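Local coordinates for copper-containing nitrite reductase (Hyphomicrobium denitrificans 1NES1, PDB 6TFO), which probably reduces nitrite to nitric oxide with electrons from cytochrome c, using bound copper ions, at residues Val167-Glu172 against Asp206-His211; Leu200-Gly205 against Phe251-Pro256. All blocks are in the same frame, centred on the assembly; numbering follows the deposited sequence.

In the fold
Contacts 1 and 2 lie with their centres about 11 Å apart in the cupredoxin-like domain that carries H222, C263, H271 and M276, the ligands of one copper. Contact 1 pairs neighbouring strands of one sheet, 166-181 and 207-214; contact 2 joins the end of strand 200-203, which belongs to the other sheet, to the turn after strand 246-252. Backbone bonds tie the two, V208 N to F251 O at 2.7 Å and D206 O to A253 N at 3.0 Å, while I169 packs on L200 between the sheets. The side chain of L171 lies about 11 Å from a bound copper ion, and that of V255 about 10 Å from that of the copper ligand H227.

Contact 1 of 2, residues Val167-Glu172 against Asp206-His211; sequences VRIDLE and DTVELH
The guanidinium of R168 lies flat over one face of the H211 imidazole, centres 3.5 Å apart and planes at 15°. Its NH2 stands above the ring, too poorly angled to ND1 for a hydrogen bond. CG of R168 is anti to the backbone N (chi1 -170°), and the bend at chi2 brings the group across the neighbouring strand. D170 fixes its rotation by a side-on salt bridge: OD1 takes NE and NH2 in plane, and OD2 a second NE bond at 2.8 Å, tilted out of it. H211 NE2 donates to OE1 of E209 at 2.9 Å through the anti lone pair, and ND1 bonds E246 on the next strand. E209 OE1 also makes a long, out-of-plane ion pair with R168 NH1.

Strands 166-181 and 207-214 pair in parallel within one sheet of the cupredoxin-type sandwich, locked by five backbone bonds such as H211 N to I169 O at 2.8 Å. On the other face, I169 CD1 meets V208 CG1 at 3.8 Å and L210 CD1 touches L171 CD1; I169 and V208 pack in turn on L200 and V202 of strand 200-203. Replacing H211 with an alanine is likely to strip R168 of its stacking surface and leave E209 OE1 and E246 without the imidazole. Carboxylates at both ring nitrogens are likely to bias H211 toward protonation, although the cationic R168 stacked on it, partly balanced by D170, may work against this.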
loop_
_atom_site.group_PDB
_atom_site.type_symbol
_atom_site.label_atom_id
_atom_site.label_comp_id
_atom_site.label_asym_id
_atom_site.label_seq_id
_atom_site.Cartn_x
_atom_site.Cartn_y
_atom_site.Cartn_z
ATOM N N VAL C 167 46.990 -21.505 -35.663
ATOM C CA VAL C 167 46.326 -22.288 -34.573
ATOM C C VAL C 167 44.805 -22.268 -34.808
ATOM O O VAL C 167 44.211 -21.171 -34.811
ATOM C CB VAL C 167 46.677 -21.721 -33.180
ATOM C CG1 VAL C 167 46.072 -22.542 -32.054
ATOM C CG2 VAL C 167 48.164 -21.608 -32.977
ATOM N N ARG C 168 44.196 -23.440 -34.979
ATOM C CA ARG C 168 42.721 -23.592 -35.102
ATOM C C ARG C 168 42.140 -23.727 -33.695
ATOM O O ARG C 168 42.590 -24.618 -32.946
ATOM C CB ARG C 168 42.331 -24.812 -35.940
ATOM C CG ARG C 168 40.855 -24.869 -36.302
ATOM C CD ARG C 168 40.299 -26.277 -36.271
ATOM N NE ARG C 168 38.851 -26.279 -36.427
ATOM C CZ ARG C 168 38.184 -26.578 -37.542
ATOM N NH1 ARG C 168 38.812 -26.914 -38.652
ATOM N NH2 ARG C 168 36.865 -26.540 -37.539
ATOM N N ILE C 169 41.196 -22.851 -33.352
ATOM C CA ILE C 169 40.439 -22.903 -32.070
ATOM C C ILE C 169 38.964 -23.165 -32.408
ATOM O O ILE C 169 38.402 -22.457 -33.307
ATOM C CB ILE C 169 40.673 -21.612 -31.249
ATOM C CG1 ILE C 169 42.158 -21.423 -30.907
ATOM C CG2 ILE C 169 39.798 -21.600 -30.000
ATOM C CD1 ILE C 169 42.481 -20.175 -30.113
ATOM N N ASP C 170 38.367 -24.141 -31.723
ATOM C CA ASP C 170 36.929 -24.491 -31.855
ATOM C C ASP C 170 36.189 -24.113 -30.575
ATOM O O ASP C 170 36.511 -24.690 -29.538
ATOM C CB ASP C 170 36.766 -25.974 -32.181
ATOM C CG ASP C 170 37.186 -26.233 -33.609
ATOM O OD1 ASP C 170 36.492 -25.741 -34.520
ATOM O OD2 ASP C 170 38.254 -26.832 -33.793
ATOM N N LEU C 171 35.239 -23.181 -30.678
ATOM C CA LEU C 171 34.283 -22.819 -29.600
ATOM C C LEU C 171 32.863 -23.213 -30.020
ATOM O O LEU C 171 32.506 -23.003 -31.208
ATOM C CB LEU C 171 34.362 -21.315 -29.337
ATOM C CG LEU C 171 35.660 -20.820 -28.706
ATOM C CD1 LEU C 171 35.658 -19.297 -28.648
ATOM C CD2 LEU C 171 35.889 -21.445 -27.328
ATOM N N GLU C 172 32.091 -23.749 -29.070
ATOM C CA GLU C 172 30.644 -24.040 -29.222
ATOM C C GLU C 172 29.856 -23.273 -28.154
ATOM O O GLU C 172 30.156 -23.437 -26.944
ATOM C CB GLU C 172 30.372 -25.541 -29.118
ATOM C CG GLU C 172 28.992 -25.927 -29.624
ATOM C CD GLU C 172 28.551 -27.354 -29.344
ATOM O OE1 GLU C 172 27.525 -27.761 -29.932
ATOM O OE2 GLU C 172 29.204 -28.043 -28.517
ATOM N N ASP C 206 51.188 -15.689 -33.688
ATOM C CA ASP C 206 50.288 -16.775 -34.158
ATOM C C ASP C 206 49.132 -16.189 -34.982
ATOM O O ASP C 206 48.715 -15.042 -34.719
ATOM C CB ASP C 206 49.739 -17.610 -33.004
ATOM C CG ASP C 206 50.724 -18.625 -32.464
ATOM O OD1 ASP C 206 51.746 -18.811 -33.109
ATOM O OD2 ASP C 206 50.449 -19.221 -31.400
ATOM N N THR C 207 48.668 -16.955 -35.971
ATOM C CA THR C 207 47.417 -16.702 -36.731
ATOM C C THR C 207 46.343 -17.650 -36.174
ATOM O O THR C 207 46.554 -18.881 -36.216
ATOM C CB THR C 207 47.685 -16.816 -38.241
ATOM O OG1 THR C 207 48.372 -15.621 -38.613
ATOM C CG2 THR C 207 46.435 -16.938 -39.086
ATOM N N VAL C 208 45.265 -17.092 -35.619
ATOM C CA VAL C 208 44.162 -17.859 -34.960
ATOM C C VAL C 208 43.042 -18.032 -35.987
ATOM O O VAL C 208 42.555 -16.994 -36.530
ATOM C CB VAL C 208 43.670 -17.177 -33.666
ATOM C CG1 VAL C 208 42.417 -17.836 -33.119
ATOM C CG2 VAL C 208 44.761 -17.138 -32.596
ATOM N N GLU C 209 42.741 -19.296 -36.303
ATOM C CA GLU C 209 41.608 -19.736 -37.153
ATOM C C GLU C 209 40.496 -20.174 -36.204
ATOM O O GLU C 209 40.536 -21.331 -35.714
ATOM C CB GLU C 209 42.020 -20.877 -38.082
ATOM C CG GLU C 209 40.891 -21.438 -38.928
ATOM C CD GLU C 209 41.284 -22.695 -39.684
ATOM O OE1 GLU C 209 40.511 -23.665 -39.691
ATOM O OE2 GLU C 209 42.390 -22.710 -40.242
ATOM N N LEU C 210 39.581 -19.252 -35.907
ATOM C CA LEU C 210 38.507 -19.477 -34.911
ATOM C C LEU C 210 37.249 -19.972 -35.608
ATOM O O LEU C 210 36.737 -19.244 -36.483
ATOM C CB LEU C 210 38.177 -18.201 -34.151
ATOM C CG LEU C 210 37.155 -18.467 -33.054
ATOM C CD1 LEU C 210 37.847 -18.760 -31.730
ATOM C CD2 LEU C 210 36.192 -17.309 -32.951
ATOM N N HIS C 211 36.782 -21.145 -35.190
ATOM C CA HIS C 211 35.464 -21.712 -35.564
ATOM C C HIS C 211 34.514 -21.540 -34.374
ATOM O O HIS C 211 34.825 -22.108 -33.298
ATOM C CB HIS C 211 35.642 -23.175 -35.966
ATOM C CG HIS C 211 36.334 -23.348 -37.273
ATOM N ND1 HIS C 211 35.672 -23.794 -38.406
ATOM C CD2 HIS C 211 37.611 -23.123 -37.644
ATOM C CE1 HIS C 211 36.520 -23.849 -39.413
ATOM N NE2 HIS C 211 37.716 -23.446 -38.969
#

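Contact 2 of 2, residues Leu200-Gly205 against Phe251-Pro256; sequences LRVRVG and FKALVP
G205 N donates to A253 O at 2.8 Å with an N-H...O angle of 161°, the single hydrogen bond between 200-205 and 251-256. The same carbonyl oxygen receives a CA-H...O contact from V204, whose CA is 3.5 Å away, and V204 CG2 presses against it at 3.4 Å. That methyl is anti to its own backbone N because chi1 is 63°, a setting that carries it to the turn. CG2 reaches on to L254 O at 3.5 Å and to CD of P256 at 4.0 Å, so one valine branch meets two carbonyl oxygens and the proline ring.

A253 sits at the centre of an inverse gamma turn that ends strand 246-252, an outer strand of its sheet within the chain. In this beta sandwich of the cupredoxin type the contact ties that end to the end of strand 200-203 in the facing sheet. The methyl of A253 points toward 200-205 and meets V202 CG2, 4.1 Å away, and also packs on V282 of strand 277-283.

G205 takes a phi of 89°, a backbone shape most easily adopted without a side chain, as the chain turns toward strand 207-214. R203 runs out extended, turning only at its last torsion to bring NH1 to V204 O, a 2.9 Å hydrogen bond with the oxygen somewhat out of the guanidinium plane. F251 pairs antiparallel with a strand of a neighbouring subunit.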
loop_
_atom_site.group_PDB
_atom_site.type_symbol
_atom_site.label_atom_id
_atom_site.label_comp_id
_atom_site.label_asym_id
_atom_site.label_seq_id
_atom_site.Cartn_x
_atom_site.Cartn_y
_atom_site.Cartn_z
ATOM N N LEU C 200 42.206 -20.231 -23.660
ATOM C CA LEU C 200 42.887 -20.208 -24.976
ATOM C C LEU C 200 44.312 -19.679 -24.773
ATOM O O LEU C 200 44.490 -18.629 -24.120
ATOM C CB LEU C 200 42.084 -19.336 -25.939
ATOM C CG LEU C 200 40.604 -19.693 -26.055
ATOM C CD1 LEU C 200 39.898 -18.732 -27.007
ATOM C CD2 LEU C 200 40.431 -21.136 -26.520
ATOM N N ARG C 201 45.292 -20.429 -25.270
ATOM C CA ARG C 201 46.744 -20.173 -25.064
ATOM C C ARG C 201 47.421 -20.243 -26.433
ATOM O O ARG C 201 47.407 -21.321 -27.066
ATOM C CB ARG C 201 47.331 -21.195 -24.085
ATOM C CG ARG C 201 48.627 -20.737 -23.436
ATOM C CD ARG C 201 48.950 -21.564 -22.209
ATOM N NE ARG C 201 50.059 -21.003 -21.435
ATOM C CZ ARG C 201 50.276 -21.224 -20.137
ATOM N NH1 ARG C 201 49.450 -21.970 -19.421
ATOM N NH2 ARG C 201 51.315 -20.666 -19.552
ATOM N N VAL C 202 47.910 -19.106 -26.900
ATOM C CA VAL C 202 48.681 -18.986 -28.161
ATOM C C VAL C 202 49.971 -18.199 -27.872
ATOM O O VAL C 202 50.192 -17.745 -26.709
ATOM C CB VAL C 202 47.817 -18.331 -29.254
ATOM C CG1 VAL C 202 46.582 -19.175 -29.543
ATOM C CG2 VAL C 202 47.442 -16.886 -28.915
ATOM N N ARG C 203 50.822 -18.084 -28.891
ATOM C CA ARG C 203 52.095 -17.331 -28.849
ATOM C C ARG C 203 51.865 -16.058 -29.670
ATOM O O ARG C 203 51.155 -16.152 -30.685
ATOM C CB ARG C 203 53.182 -18.256 -29.398
ATOM C CG ARG C 203 54.541 -17.600 -29.564
ATOM C CD ARG C 203 55.291 -18.251 -30.717
ATOM N NE ARG C 203 56.712 -17.936 -30.662
ATOM C CZ ARG C 203 57.258 -16.797 -31.094
ATOM N NH1 ARG C 203 56.527 -15.856 -31.672
ATOM N NH2 ARG C 203 58.558 -16.611 -30.971
ATOM N N VAL C 204 52.396 -14.906 -29.253
ATOM C CA VAL C 204 52.327 -13.667 -30.085
ATOM C C VAL C 204 52.849 -14.020 -31.482
ATOM O O VAL C 204 53.758 -14.896 -31.588
ATOM C CB VAL C 204 53.067 -12.466 -29.469
ATOM C CG1 VAL C 204 54.575 -12.696 -29.318
ATOM C CG2 VAL C 204 52.770 -11.186 -30.246
ATOM N N GLY C 205 52.276 -13.397 -32.514
ATOM C CA GLY C 205 52.602 -13.687 -33.924
ATOM C C GLY C 205 51.744 -14.794 -34.512
ATOM O O GLY C 205 51.589 -14.797 -35.744
ATOM N N PHE C 251 42.337 -14.261 -37.215
ATOM C CA PHE C 251 42.940 -13.003 -36.695
ATOM C C PHE C 251 44.357 -13.295 -36.181
ATOM O O PHE C 251 44.626 -14.435 -35.732
ATOM C CB PHE C 251 42.009 -12.372 -35.649
ATOM C CG PHE C 251 41.960 -13.095 -34.325
ATOM C CD1 PHE C 251 41.151 -14.206 -34.145
ATOM C CD2 PHE C 251 42.746 -12.682 -33.262
ATOM C CE1 PHE C 251 41.110 -14.875 -32.930
ATOM C CE2 PHE C 251 42.718 -13.358 -32.053
ATOM C CZ PHE C 251 41.886 -14.446 -31.881
ATOM N N LYS C 252 45.245 -12.304 -36.277
ATOM C CA LYS C 252 46.654 -12.403 -35.812
ATOM C C LYS C 252 46.704 -11.923 -34.362
ATOM O O LYS C 252 46.157 -10.858 -34.086
ATOM C CB LYS C 252 47.611 -11.615 -36.722
ATOM C CG LYS C 252 48.555 -12.464 -37.573
ATOM C CD LYS C 252 48.646 -12.039 -39.038
ATOM C CE LYS C 252 49.322 -10.700 -39.262
ATOM N NZ LYS C 252 50.745 -10.847 -39.668
ATOM N N ALA C 253 47.299 -12.728 -33.485
ATOM C CA ALA C 253 47.614 -12.366 -32.088
ATOM C C ALA C 253 48.814 -11.405 -32.091
ATOM O O ALA C 253 49.945 -11.873 -31.966
ATOM C CB ALA C 253 47.869 -13.618 -31.277
ATOM N N LEU C 254 48.556 -10.105 -32.251
ATOM C CA LEU C 254 49.595 -9.061 -32.435
ATOM C C LEU C 254 50.231 -8.678 -31.102
ATOM O O LEU C 254 51.327 -8.116 -31.138
ATOM C CB LEU C 254 48.973 -7.812 -33.064
ATOM C CG LEU C 254 48.413 -7.984 -34.472
ATOM C CD1 LEU C 254 47.790 -6.688 -34.976
ATOM C CD2 LEU C 254 49.489 -8.475 -35.437
ATOM N N VAL C 255 49.558 -8.885 -29.975
ATOM C CA VAL C 255 50.016 -8.281 -28.688
ATOM C C VAL C 255 49.984 -9.329 -27.595
ATOM O O VAL C 255 48.980 -9.999 -27.419
ATOM C CB VAL C 255 49.162 -7.072 -28.295
ATOM C CG1 VAL C 255 49.701 -6.428 -27.030
ATOM C CG2 VAL C 255 49.055 -6.072 -29.443
ATOM N N PRO C 256 51.090 -9.520 -26.848
ATOM C CA PRO C 256 51.085 -10.410 -25.698
ATOM C C PRO C 256 50.300 -9.749 -24.560
ATOM O O PRO C 256 50.300 -8.523 -24.450
ATOM C CB PRO C 256 52.560 -10.565 -25.295
ATOM C CG PRO C 256 53.348 -9.859 -26.375
ATOM C CD PRO C 256 52.403 -8.883 -27.040
#